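Apical membrane antigen 1 (Toxoplasma gondii, PDB 3ZLE) may play a role in host cell invasion by the sporozoite, and is represented here by the conserved ectoplasmic region of this moving-junction antigen. Local coordinates at residues Leu70-Thr75 against Gly97-Pro102; Ser106-Arg111 against Ala125-Ser130; Phe228-Asp233 against Val237-Lys242; Ala301-Phe306 against Gln322-Phe327. One frame throughout, in Å; residues are numbered along the deposited sequence.

Interaction 1: residues Leu70-Thr75 against Gly97-Pro102; sequences LDDAPT and GQKFSP
Lys99 NZ is gripped by three oxygens: both carboxylate oxygens of Asp72 and, more loosely, the carbonyl of Ser101. NZ lies 3.0 Å from Asp72 OD1 and the same 3.0 Å from Asp72 OD2, each offering its syn lone pair, so the ammonium sits in the mouth of the carboxylate. The two side chains arrive from opposite directions, the lysine end facing the side of the carboxylate between OD1 and OD2. Lysine reaches this point by curling: two bends near the end of its chain, chi3 61° and chi4 64°, turn NZ toward the backbone two residues on, where a weak hydrogen bond joins NZ to Ser101 O at 3.3 Å. Such an all-oxygen setting would be expected to favour the charged form of the lysine. Asp72 has a second partner, because its OD1 also accepts from Asn89 ND2, and that residue binds Ser101 OG through OD1 as well; Asn89 thus bridges both segments. With little apolar surface shared, the example illustrates how an irregular chain is fixed by polar links: a bidentate salt bridge joining two limbs of the long loop between strands 55-59 and 103-104, in keeping with the loop-rich PAN-related fold of AMA1.

Interaction 2: residues Ser106-Arg111 against Ala125-Ser130; sequences SLLQER and ALYAYS
Helices 105-112 and 120-129 come closest at Leu108 and Tyr127, whose CA atoms are 7.8 Å apart, two successive helices joined by a loop and packed beside the sheet that contains strands 103-104 and 156-159. One aromatic residue does nearly all the work from its side. Tyr127 CG stands anti to the backbone N (chi1 179°), which sends the ring out toward the first helix. Leu108 sets both methyls against the base of that ring from one side: CD2 comes obliquely to within 3.4 Å of Tyr127 CD1, a tight approach, while CD1 rests 3.8 Å from Tyr127 CB. The leucine CG lies above one ring face, displaced toward the rim. One turn on, Arg111 passes at about a right angle to the tyrosine, and its aliphatic part makes the touch, CD lying 4.0 Å from Tyr127 CE1; the guanidinium plane is turned 72° from the ring. The hydroxyl of Tyr127 reaches past this packing to Phe100 O and Tyr94 OH, while Ile103 touches both Leu108 and Tyr127. At the end of the second segment, Leu126 O takes two bonds from one residue, with Ser130 N and Ser130 OG approaching from opposite faces of the carbonyl plane, OG at 2.8 Å.

Interaction 3: residues Phe228-Asp233 against Val237-Lys242; sequences FGKWED and VPFDTK
Phe239 lays the edge of its ring along the backbone of Phe228 and Gly229. Ring atom CD1 is 3.4 Å from Phe228 O, and CE1 is equally near Gly229 O, both carbonyl oxygens lying close to the ring plane, where the C-H bonds point and the partial charges suit each other. The ring reaches this position because CG stands beside the backbone N and anti to the carbonyl carbon (chi1 -64°), turning the side chain back across the neighbouring strand until CZ meets Lys230 CB. The same residue also binds through its backbone: Phe239 N donates to Phe228 O at 3.1 Å. Strands 226-232 and 235-238 form an antiparallel beta hairpin, in which Lys230 and Val237 are a hydrogen-bonded pair. Lys230 N donates to Val237 O at 3.0 Å, and Val237 N returns the bond to Lys230 O. The next pair, Gly229 with Pro238, is non-hydrogen-bonded and unusually close, CA to CA 3.7 Å; the bare glycine lets the strands draw together, and its CA also lies only 3.3 Å from Val237 O. Further toward the turn, Val237 spreads its methyls against the other strand: CG1 is 3.8 Å from Lys230 O, and Glu232 crosses the valine at about a right angle, OE1 touching both methyls. Asn305 ND2 donates to Phe228 O and to Phe239 O, binding the hairpin to strand 303-308, and Phe320 stacks on the Phe239 ring.

Interaction 4: residues Ala301-Phe306 against Gln322-Phe327; sequences ANWANF and QVPDCF
The indole of Trp303 is packed on both faces. Across one of them runs the extended chain 322-324, which sets a carbonyl, a peptide and a proline in succession over the ring system; on the opposite face lies CB of the preceding residue, Asn302. Beyond the rim, at the CZ2-CH2 end, sits the CG2 branch of Val323, 3.8 Å from Trp303 CH2, although the valine points its CB away. Gln322 O rests above the six-membered ring, 3.5 Å from Trp303 CE3, without being a hydrogen-bond partner. Pro324 covers the other half: its CD makes a CH-pi contact with the five-membered ring, 3.8 Å from the centroid and 21° off the normal, and comes to 3.6 Å from Trp303 NE1. The tryptophan is thrown across toward this segment with CG anti to its own carbonyl carbon (chi1 -51°). NE1 donates to Phe22 O, which, with the packing on both faces, would hold the ring in its rotation, while Phe228 meets the indole edge-to-face and also touches Pro324. Around the contact, Asn302 and Trp303 together face Phe320 of strand 315-320 as a classic beta bulge where strand 303-308 starts, helix 24-27 supplies Ile24 and Pro25 against the indole, and the chain beyond Pro324 enters strand 326-330 beside strand 226-232, with Cys326 joined to Cys236 by a disulfide.

The four contacts fall into two groups on opposite sides of the chain's centre. Interactions 1 and 2 adjoin through Phe100 and Tyr127, so a partly buried ion pair between loops is tied to a buried apolar contact between helices. Interactions 3 and 4 lie about 9 Å apart between centres and share a sheet: strands 226-232 and 326-330 are neighbours, linked by hydrogen bonds from Gly229 N to Cys326 O and from Trp231 N to Asp325 OD1. Backbone pairing governs interaction 3, whereas interaction 4, nearest the chain's centre, relies on an aromatic face. Chemistry thus follows place: charge between loops, apolar packing between helices, backbone hydrogen bonds within the hairpin, and an aromatic face where a loop crosses a strand's tryptophan.

Interaction 1: residues Leu70-Thr75 against Gly97-Pro102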
# COMPACT_ATOMS: atom_id res chain seq x y z
N LEU A 70 14.97 -2.24 8.76
CA LEU A 70 14.66 -1.45 9.96
C LEU A 70 15.87 -1.21 10.81
O LEU A 70 15.76 -0.64 11.88
CB LEU A 70 13.58 -2.10 10.79
CG LEU A 70 12.27 -2.34 10.08
CD1 LEU A 70 11.31 -2.86 11.14
CD2 LEU A 70 11.79 -1.02 9.47
N ASP A 71 17.02 -1.63 10.33
CA ASP A 71 18.27 -1.28 11.00
C ASP A 71 18.61 0.18 10.79
O ASP A 71 18.15 0.82 9.82
CB ASP A 71 19.41 -2.15 10.49
CG ASP A 71 19.42 -3.55 11.11
OD1 ASP A 71 18.53 -3.85 11.96
OD2 ASP A 71 20.33 -4.33 10.75
N ASP A 72 19.32 0.72 11.78
CA ASP A 72 19.93 2.01 11.71
C ASP A 72 20.64 2.18 10.41
O ASP A 72 21.44 1.34 10.02
CB ASP A 72 20.93 2.20 12.88
CG ASP A 72 20.25 2.48 14.18
OD1 ASP A 72 19.05 2.77 14.14
OD2 ASP A 72 20.93 2.49 15.23
N ALA A 73 20.38 3.30 9.74
CA ALA A 73 21.15 3.69 8.58
C ALA A 73 22.50 4.20 9.06
O ALA A 73 22.63 4.63 10.22
CB ALA A 73 20.43 4.77 7.83
N PRO A 74 23.52 4.13 8.20
CA PRO A 74 24.89 4.56 8.61
C PRO A 74 25.00 6.06 8.86
O PRO A 74 24.33 6.85 8.19
CB PRO A 74 25.78 4.15 7.42
CG PRO A 74 24.84 3.83 6.26
CD PRO A 74 23.40 3.84 6.76
N THR A 75 25.78 6.43 9.88
CA THR A 75 26.09 7.86 10.17
C THR A 75 27.42 8.31 9.53
O THR A 75 27.68 9.50 9.40
CB THR A 75 26.19 8.14 11.69
OG1 THR A 75 26.98 7.10 12.30
CG2 THR A 75 24.80 8.16 12.33
N GLY A 97 20.35 11.92 24.47
CA GLY A 97 20.96 10.63 24.17
C GLY A 97 20.00 9.49 23.84
O GLY A 97 20.44 8.41 23.46
N GLN A 98 18.69 9.72 24.02
CA GLN A 98 17.66 8.77 23.58
C GLN A 98 17.60 8.75 22.07
O GLN A 98 17.67 9.80 21.43
CB GLN A 98 16.26 9.17 24.13
CG GLN A 98 15.10 8.73 23.21
CD GLN A 98 13.70 9.11 23.70
OE1 GLN A 98 12.90 8.24 24.05
NE2 GLN A 98 13.35 10.40 23.60
N LYS A 99 17.36 7.58 21.48
CA LYS A 99 17.31 7.48 20.02
C LYS A 99 16.05 8.13 19.42
O LYS A 99 15.02 8.19 20.08
CB LYS A 99 17.45 6.01 19.59
CG LYS A 99 18.90 5.55 19.52
CD LYS A 99 18.99 4.04 19.38
CE LYS A 99 18.31 3.54 18.12
NZ LYS A 99 18.98 4.03 16.88
N PHE A 100 16.15 8.73 18.23
CA PHE A 100 14.97 9.21 17.50
C PHE A 100 14.05 8.02 17.25
O PHE A 100 12.83 8.12 17.41
CB PHE A 100 15.33 9.83 16.13
CG PHE A 100 15.65 11.32 16.17
CD1 PHE A 100 16.37 11.89 17.22
CD2 PHE A 100 15.35 12.13 15.08
CE1 PHE A 100 16.70 13.25 17.21
CE2 PHE A 100 15.70 13.49 15.06
CZ PHE A 100 16.38 14.04 16.12
N SER A 101 14.64 6.92 16.81
CA SER A 101 13.87 5.84 16.18
C SER A 101 14.60 4.49 16.29
O SER A 101 15.82 4.39 16.04
CB SER A 101 13.57 6.19 14.71
OG SER A 101 12.79 5.17 14.10
N PRO A 102 13.85 3.42 16.58
CA PRO A 102 12.39 3.33 16.76
C PRO A 102 11.92 3.80 18.14
O PRO A 102 12.72 3.92 19.06
CB PRO A 102 12.12 1.81 16.65
CG PRO A 102 13.39 1.19 17.17
CD PRO A 102 14.49 2.07 16.62

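Interaction 2: residues Ser106-Arg111 against Ala125-Ser130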
# COMPACT_ATOMS: atom_id res chain seq x y z
N SER A 106 3.82 3.14 23.27
CA SER A 106 3.56 3.56 24.65
C SER A 106 4.08 4.97 24.88
O SER A 106 3.39 5.81 25.43
CB SER A 106 4.35 2.64 25.61
OG SER A 106 3.50 1.65 26.09
N LEU A 107 5.36 5.15 24.58
CA LEU A 107 6.05 6.39 24.80
C LEU A 107 5.55 7.51 23.92
O LEU A 107 5.75 8.68 24.23
CB LEU A 107 7.55 6.22 24.54
CG LEU A 107 8.44 6.01 25.75
CD1 LEU A 107 7.87 4.93 26.69
CD2 LEU A 107 9.85 5.63 25.27
N LEU A 108 5.12 7.15 22.70
CA LEU A 108 4.68 8.15 21.76
C LEU A 108 3.35 8.71 22.25
O LEU A 108 3.03 9.86 22.03
CB LEU A 108 4.50 7.54 20.39
CG LEU A 108 5.43 8.01 19.30
CD1 LEU A 108 4.78 7.66 17.95
CD2 LEU A 108 5.70 9.52 19.44
N GLN A 109 2.50 7.83 22.70
CA GLN A 109 1.28 8.24 23.35
C GLN A 109 1.60 9.23 24.47
O GLN A 109 0.96 10.26 24.58
CB GLN A 109 0.58 7.02 23.94
CG GLN A 109 0.04 6.05 22.91
CD GLN A 109 -0.56 4.80 23.56
OE1 GLN A 109 -1.12 4.86 24.67
NE2 GLN A 109 -0.44 3.68 22.89
N GLU A 110 2.61 8.92 25.29
CA GLU A 110 3.03 9.89 26.31
C GLU A 110 3.53 11.18 25.70
O GLU A 110 3.18 12.26 26.16
CB GLU A 110 4.10 9.32 27.23
CG GLU A 110 3.52 8.63 28.45
CD GLU A 110 4.51 8.55 29.59
OE1 GLU A 110 5.62 9.15 29.48
OE2 GLU A 110 4.20 7.86 30.59
N ARG A 111 4.38 11.08 24.69
CA ARG A 111 4.95 12.29 24.12
C ARG A 111 3.99 13.17 23.26
O ARG A 111 4.17 14.38 23.18
CB ARG A 111 6.31 12.01 23.46
CG ARG A 111 6.46 12.50 22.03
CD ARG A 111 7.75 11.96 21.42
NE ARG A 111 8.94 12.64 21.94
CZ ARG A 111 9.45 13.76 21.42
NH1 ARG A 111 8.91 14.30 20.33
NH2 ARG A 111 10.50 14.34 21.99
N ALA A 125 2.71 8.38 12.16
CA ALA A 125 2.77 9.25 10.97
C ALA A 125 3.03 10.67 11.46
O ALA A 125 3.93 11.36 10.93
CB ALA A 125 1.48 9.17 10.16
N LEU A 126 2.36 11.04 12.56
CA LEU A 126 2.49 12.39 13.15
C LEU A 126 3.89 12.57 13.67
O LEU A 126 4.46 13.65 13.58
CB LEU A 126 1.50 12.64 14.31
CG LEU A 126 1.51 14.06 14.91
CD1 LEU A 126 1.36 15.12 13.81
CD2 LEU A 126 0.45 14.28 16.01
N TYR A 127 4.45 11.49 14.23
CA TYR A 127 5.78 11.55 14.81
C TYR A 127 6.80 11.79 13.72
O TYR A 127 7.71 12.56 13.89
CB TYR A 127 6.10 10.25 15.53
CG TYR A 127 7.44 10.19 16.16
CD1 TYR A 127 7.79 11.06 17.18
CD2 TYR A 127 8.36 9.21 15.79
CE1 TYR A 127 9.02 10.97 17.79
CE2 TYR A 127 9.57 9.07 16.46
CZ TYR A 127 9.91 9.97 17.43
OH TYR A 127 11.15 9.88 18.06
N ALA A 128 6.61 11.14 12.59
CA ALA A 128 7.44 11.38 11.40
C ALA A 128 7.23 12.81 10.91
O ALA A 128 8.18 13.50 10.59
CB ALA A 128 7.08 10.42 10.32
N TYR A 129 5.97 13.23 10.83
CA TYR A 129 5.60 14.51 10.21
C TYR A 129 6.23 15.66 11.01
O TYR A 129 6.76 16.59 10.43
CB TYR A 129 4.09 14.65 10.21
CG TYR A 129 3.56 15.82 9.46
CD1 TYR A 129 3.27 15.72 8.12
CD2 TYR A 129 3.18 17.00 10.13
CE1 TYR A 129 2.72 16.78 7.42
CE2 TYR A 129 2.57 18.04 9.44
CZ TYR A 129 2.36 17.93 8.08
OH TYR A 129 1.76 18.93 7.35
N SER A 130 6.35 15.45 12.33
CA SER A 130 6.97 16.39 13.23
C SER A 130 8.49 16.31 13.27
O SER A 130 9.11 17.12 13.95
CB SER A 130 6.49 16.14 14.65
OG SER A 130 5.09 16.11 14.69

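Interaction 3: residues Phe228-Asp233 against Val237-Lys242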
# COMPACT_ATOMS: atom_id res chain seq x y z
N PHE A 228 -14.76 -6.73 -6.52
CA PHE A 228 -14.87 -5.43 -7.12
C PHE A 228 -15.60 -5.56 -8.45
O PHE A 228 -15.31 -6.47 -9.23
CB PHE A 228 -13.49 -4.79 -7.34
CG PHE A 228 -12.72 -4.51 -6.06
CD1 PHE A 228 -13.18 -3.59 -5.16
CD2 PHE A 228 -11.50 -5.11 -5.83
CE1 PHE A 228 -12.47 -3.30 -4.03
CE2 PHE A 228 -10.77 -4.84 -4.68
CZ PHE A 228 -11.25 -3.90 -3.80
N GLY A 229 -16.59 -4.69 -8.67
CA GLY A 229 -17.22 -4.57 -10.00
C GLY A 229 -17.48 -3.15 -10.51
O GLY A 229 -16.92 -2.18 -10.00
N LYS A 230 -18.20 -3.08 -11.63
CA LYS A 230 -18.65 -1.86 -12.25
C LYS A 230 -20.14 -1.96 -12.45
O LYS A 230 -20.61 -2.89 -13.08
CB LYS A 230 -17.99 -1.69 -13.62
CG LYS A 230 -17.92 -0.25 -14.10
CD LYS A 230 -17.00 0.58 -13.18
CE LYS A 230 -16.60 1.92 -13.80
NZ LYS A 230 -15.29 1.83 -14.50
N TRP A 231 -20.89 -0.97 -11.98
CA TRP A 231 -22.32 -0.97 -12.12
C TRP A 231 -22.71 -0.67 -13.57
O TRP A 231 -22.31 0.37 -14.12
CB TRP A 231 -22.94 0.09 -11.20
CG TRP A 231 -24.40 -0.03 -11.10
CD1 TRP A 231 -25.35 0.68 -11.80
CD2 TRP A 231 -25.13 -1.00 -10.32
NE1 TRP A 231 -26.60 0.28 -11.43
CE2 TRP A 231 -26.50 -0.77 -10.55
CE3 TRP A 231 -24.74 -2.00 -9.40
CZ2 TRP A 231 -27.51 -1.49 -9.87
CZ3 TRP A 231 -25.73 -2.72 -8.74
CH2 TRP A 231 -27.11 -2.47 -8.99
N GLU A 232 -23.49 -1.58 -14.17
CA GLU A 232 -23.95 -1.50 -15.56
C GLU A 232 -25.21 -2.34 -15.69
O GLU A 232 -25.22 -3.53 -15.33
CB GLU A 232 -22.93 -2.10 -16.53
CG GLU A 232 -21.53 -1.51 -16.50
CD GLU A 232 -20.52 -2.44 -17.14
OE1 GLU A 232 -20.95 -3.35 -17.89
OE2 GLU A 232 -19.30 -2.30 -16.86
N ASP A 233 -26.26 -1.76 -16.25
CA ASP A 233 -27.46 -2.53 -16.57
C ASP A 233 -28.12 -3.08 -15.32
O ASP A 233 -28.54 -4.23 -15.29
CB ASP A 233 -27.12 -3.67 -17.51
CG ASP A 233 -26.90 -3.22 -18.92
OD1 ASP A 233 -27.75 -2.46 -19.44
OD2 ASP A 233 -25.87 -3.61 -19.52
N VAL A 237 -21.28 -5.78 -12.28
CA VAL A 237 -20.55 -6.77 -13.00
C VAL A 237 -19.09 -6.78 -12.63
O VAL A 237 -18.39 -5.81 -12.86
CB VAL A 237 -20.78 -6.73 -14.53
CG1 VAL A 237 -22.01 -5.93 -14.89
CG2 VAL A 237 -19.56 -6.23 -15.27
N PRO A 238 -18.62 -7.91 -12.07
CA PRO A 238 -17.28 -7.95 -11.47
C PRO A 238 -16.25 -7.92 -12.55
O PRO A 238 -16.48 -8.43 -13.63
CB PRO A 238 -17.24 -9.34 -10.72
CG PRO A 238 -18.41 -10.11 -11.26
CD PRO A 238 -19.43 -9.12 -11.76
N PHE A 239 -15.07 -7.42 -12.22
CA PHE A 239 -13.91 -7.54 -13.07
C PHE A 239 -13.40 -8.97 -13.09
O PHE A 239 -13.22 -9.60 -12.05
CB PHE A 239 -12.81 -6.62 -12.57
CG PHE A 239 -13.17 -5.18 -12.67
CD1 PHE A 239 -13.83 -4.55 -11.62
CD2 PHE A 239 -12.84 -4.44 -13.79
CE1 PHE A 239 -14.22 -3.22 -11.74
CE2 PHE A 239 -13.28 -3.15 -13.93
CZ PHE A 239 -13.95 -2.53 -12.89
N ASP A 240 -13.03 -9.43 -14.28
CA ASP A 240 -12.60 -10.80 -14.50
C ASP A 240 -11.59 -10.82 -15.63
O ASP A 240 -10.95 -9.82 -15.91
CB ASP A 240 -13.79 -11.65 -14.90
CG ASP A 240 -14.54 -11.07 -16.08
OD1 ASP A 240 -13.97 -10.19 -16.80
OD2 ASP A 240 -15.67 -11.51 -16.31
N THR A 241 -11.44 -11.97 -16.27
CA THR A 241 -10.54 -12.11 -17.41
C THR A 241 -10.80 -11.04 -18.52
O THR A 241 -9.86 -10.43 -19.04
CB THR A 241 -10.60 -13.54 -17.99
OG1 THR A 241 -11.95 -14.01 -17.92
CG2 THR A 241 -9.70 -14.49 -17.14
N LYS A 242 -12.06 -10.73 -18.78
CA LYS A 242 -12.41 -9.83 -19.87
C LYS A 242 -11.83 -8.43 -19.68
O LYS A 242 -11.35 -7.82 -20.63
CB LYS A 242 -13.94 -9.75 -20.04
CG LYS A 242 -14.55 -10.87 -20.88
CD LYS A 242 -13.70 -11.24 -22.10
CE LYS A 242 -13.25 -10.01 -22.91
NZ LYS A 242 -14.37 -9.10 -23.28

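Interaction 4: residues Ala301-Phe306 against Gln322-Phe327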
# COMPACT_ATOMS: atom_id res chain seq x y z
N ALA A 301 -2.79 -0.40 -11.89
CA ALA A 301 -3.47 -1.68 -11.71
C ALA A 301 -3.34 -2.05 -10.24
O ALA A 301 -2.35 -2.66 -9.85
CB ALA A 301 -2.81 -2.74 -12.59
N ASN A 302 -4.23 -1.53 -9.41
CA ASN A 302 -4.01 -1.51 -7.97
C ASN A 302 -4.99 -2.46 -7.24
O ASN A 302 -4.89 -2.62 -6.02
CB ASN A 302 -4.23 -0.10 -7.37
CG ASN A 302 -3.47 0.97 -8.10
OD1 ASN A 302 -2.28 0.82 -8.42
ND2 ASN A 302 -4.09 2.14 -8.20
N TRP A 303 -6.01 -2.91 -7.96
CA TRP A 303 -7.04 -3.79 -7.42
C TRP A 303 -6.92 -5.20 -7.99
O TRP A 303 -6.51 -5.35 -9.12
CB TRP A 303 -8.41 -3.25 -7.73
CG TRP A 303 -8.61 -1.77 -7.34
CD1 TRP A 303 -9.25 -1.30 -6.24
CD2 TRP A 303 -8.30 -0.61 -8.15
NE1 TRP A 303 -9.27 0.09 -6.25
CE2 TRP A 303 -8.68 0.53 -7.41
CE3 TRP A 303 -7.62 -0.43 -9.37
CZ2 TRP A 303 -8.46 1.85 -7.88
CZ3 TRP A 303 -7.38 0.88 -9.82
CH2 TRP A 303 -7.84 2.00 -9.08
N ALA A 304 -7.26 -6.22 -7.18
CA ALA A 304 -7.27 -7.59 -7.61
C ALA A 304 -8.52 -8.31 -7.13
O ALA A 304 -8.90 -8.20 -5.97
CB ALA A 304 -6.02 -8.34 -7.12
N ASN A 305 -9.18 -9.03 -8.04
CA ASN A 305 -10.25 -9.93 -7.66
C ASN A 305 -9.74 -11.35 -7.59
O ASN A 305 -9.16 -11.88 -8.56
CB ASN A 305 -11.38 -9.84 -8.67
CG ASN A 305 -12.30 -8.69 -8.38
OD1 ASN A 305 -12.33 -8.18 -7.24
ND2 ASN A 305 -13.06 -8.28 -9.37
N PHE A 306 -9.94 -11.99 -6.44
CA PHE A 306 -9.58 -13.40 -6.28
C PHE A 306 -10.82 -14.31 -6.28
O PHE A 306 -11.67 -14.22 -5.39
CB PHE A 306 -8.81 -13.62 -5.00
CG PHE A 306 -8.54 -15.07 -4.70
CD1 PHE A 306 -7.45 -15.72 -5.27
CD2 PHE A 306 -9.45 -15.82 -3.98
CE1 PHE A 306 -7.18 -17.04 -4.95
CE2 PHE A 306 -9.21 -17.16 -3.69
CZ PHE A 306 -8.06 -17.76 -4.15
N GLN A 322 -9.15 -0.22 -13.15
CA GLN A 322 -10.25 0.75 -13.05
C GLN A 322 -10.72 0.94 -11.61
O GLN A 322 -10.81 -0.00 -10.84
CB GLN A 322 -11.42 0.29 -13.88
CG GLN A 322 -11.09 0.11 -15.35
CD GLN A 322 -11.91 1.03 -16.23
OE1 GLN A 322 -13.14 1.10 -16.11
NE2 GLN A 322 -11.23 1.77 -17.10
N VAL A 323 -11.12 2.16 -11.28
CA VAL A 323 -11.74 2.40 -10.03
C VAL A 323 -13.09 1.70 -10.04
O VAL A 323 -13.96 2.03 -10.86
CB VAL A 323 -11.93 3.89 -9.76
CG1 VAL A 323 -12.80 4.08 -8.51
CG2 VAL A 323 -10.58 4.57 -9.57
N PRO A 324 -13.31 0.81 -9.05
CA PRO A 324 -14.54 0.03 -9.02
C PRO A 324 -15.59 0.83 -8.28
O PRO A 324 -15.24 1.69 -7.48
CB PRO A 324 -14.14 -1.24 -8.24
CG PRO A 324 -13.04 -0.80 -7.36
CD PRO A 324 -12.37 0.40 -8.00
N ASP A 325 -16.87 0.58 -8.56
CA ASP A 325 -17.94 1.36 -7.93
C ASP A 325 -19.06 0.48 -7.39
O ASP A 325 -20.09 0.94 -6.97
CB ASP A 325 -18.51 2.41 -8.93
CG ASP A 325 -19.10 1.78 -10.17
OD1 ASP A 325 -19.32 0.55 -10.18
OD2 ASP A 325 -19.47 2.54 -11.13
N CYS A 326 -18.84 -0.82 -7.35
CA CYS A 326 -19.74 -1.67 -6.59
C CYS A 326 -19.03 -2.95 -6.23
O CYS A 326 -17.86 -3.19 -6.66
CB CYS A 326 -21.01 -1.98 -7.41
SG CYS A 326 -20.61 -2.67 -9.03
N PHE A 327 -19.69 -3.72 -5.38
CA PHE A 327 -19.26 -5.05 -5.02
C PHE A 327 -20.31 -6.04 -5.44
O PHE A 327 -21.51 -5.84 -5.17
CB PHE A 327 -19.11 -5.14 -3.51
CG PHE A 327 -17.83 -4.60 -3.02
CD1 PHE A 327 -16.66 -5.34 -3.16
CD2 PHE A 327 -17.75 -3.29 -2.54
CE1 PHE A 327 -15.46 -4.83 -2.72
CE2 PHE A 327 -16.54 -2.78 -2.10
CZ PHE A 327 -15.41 -3.53 -2.18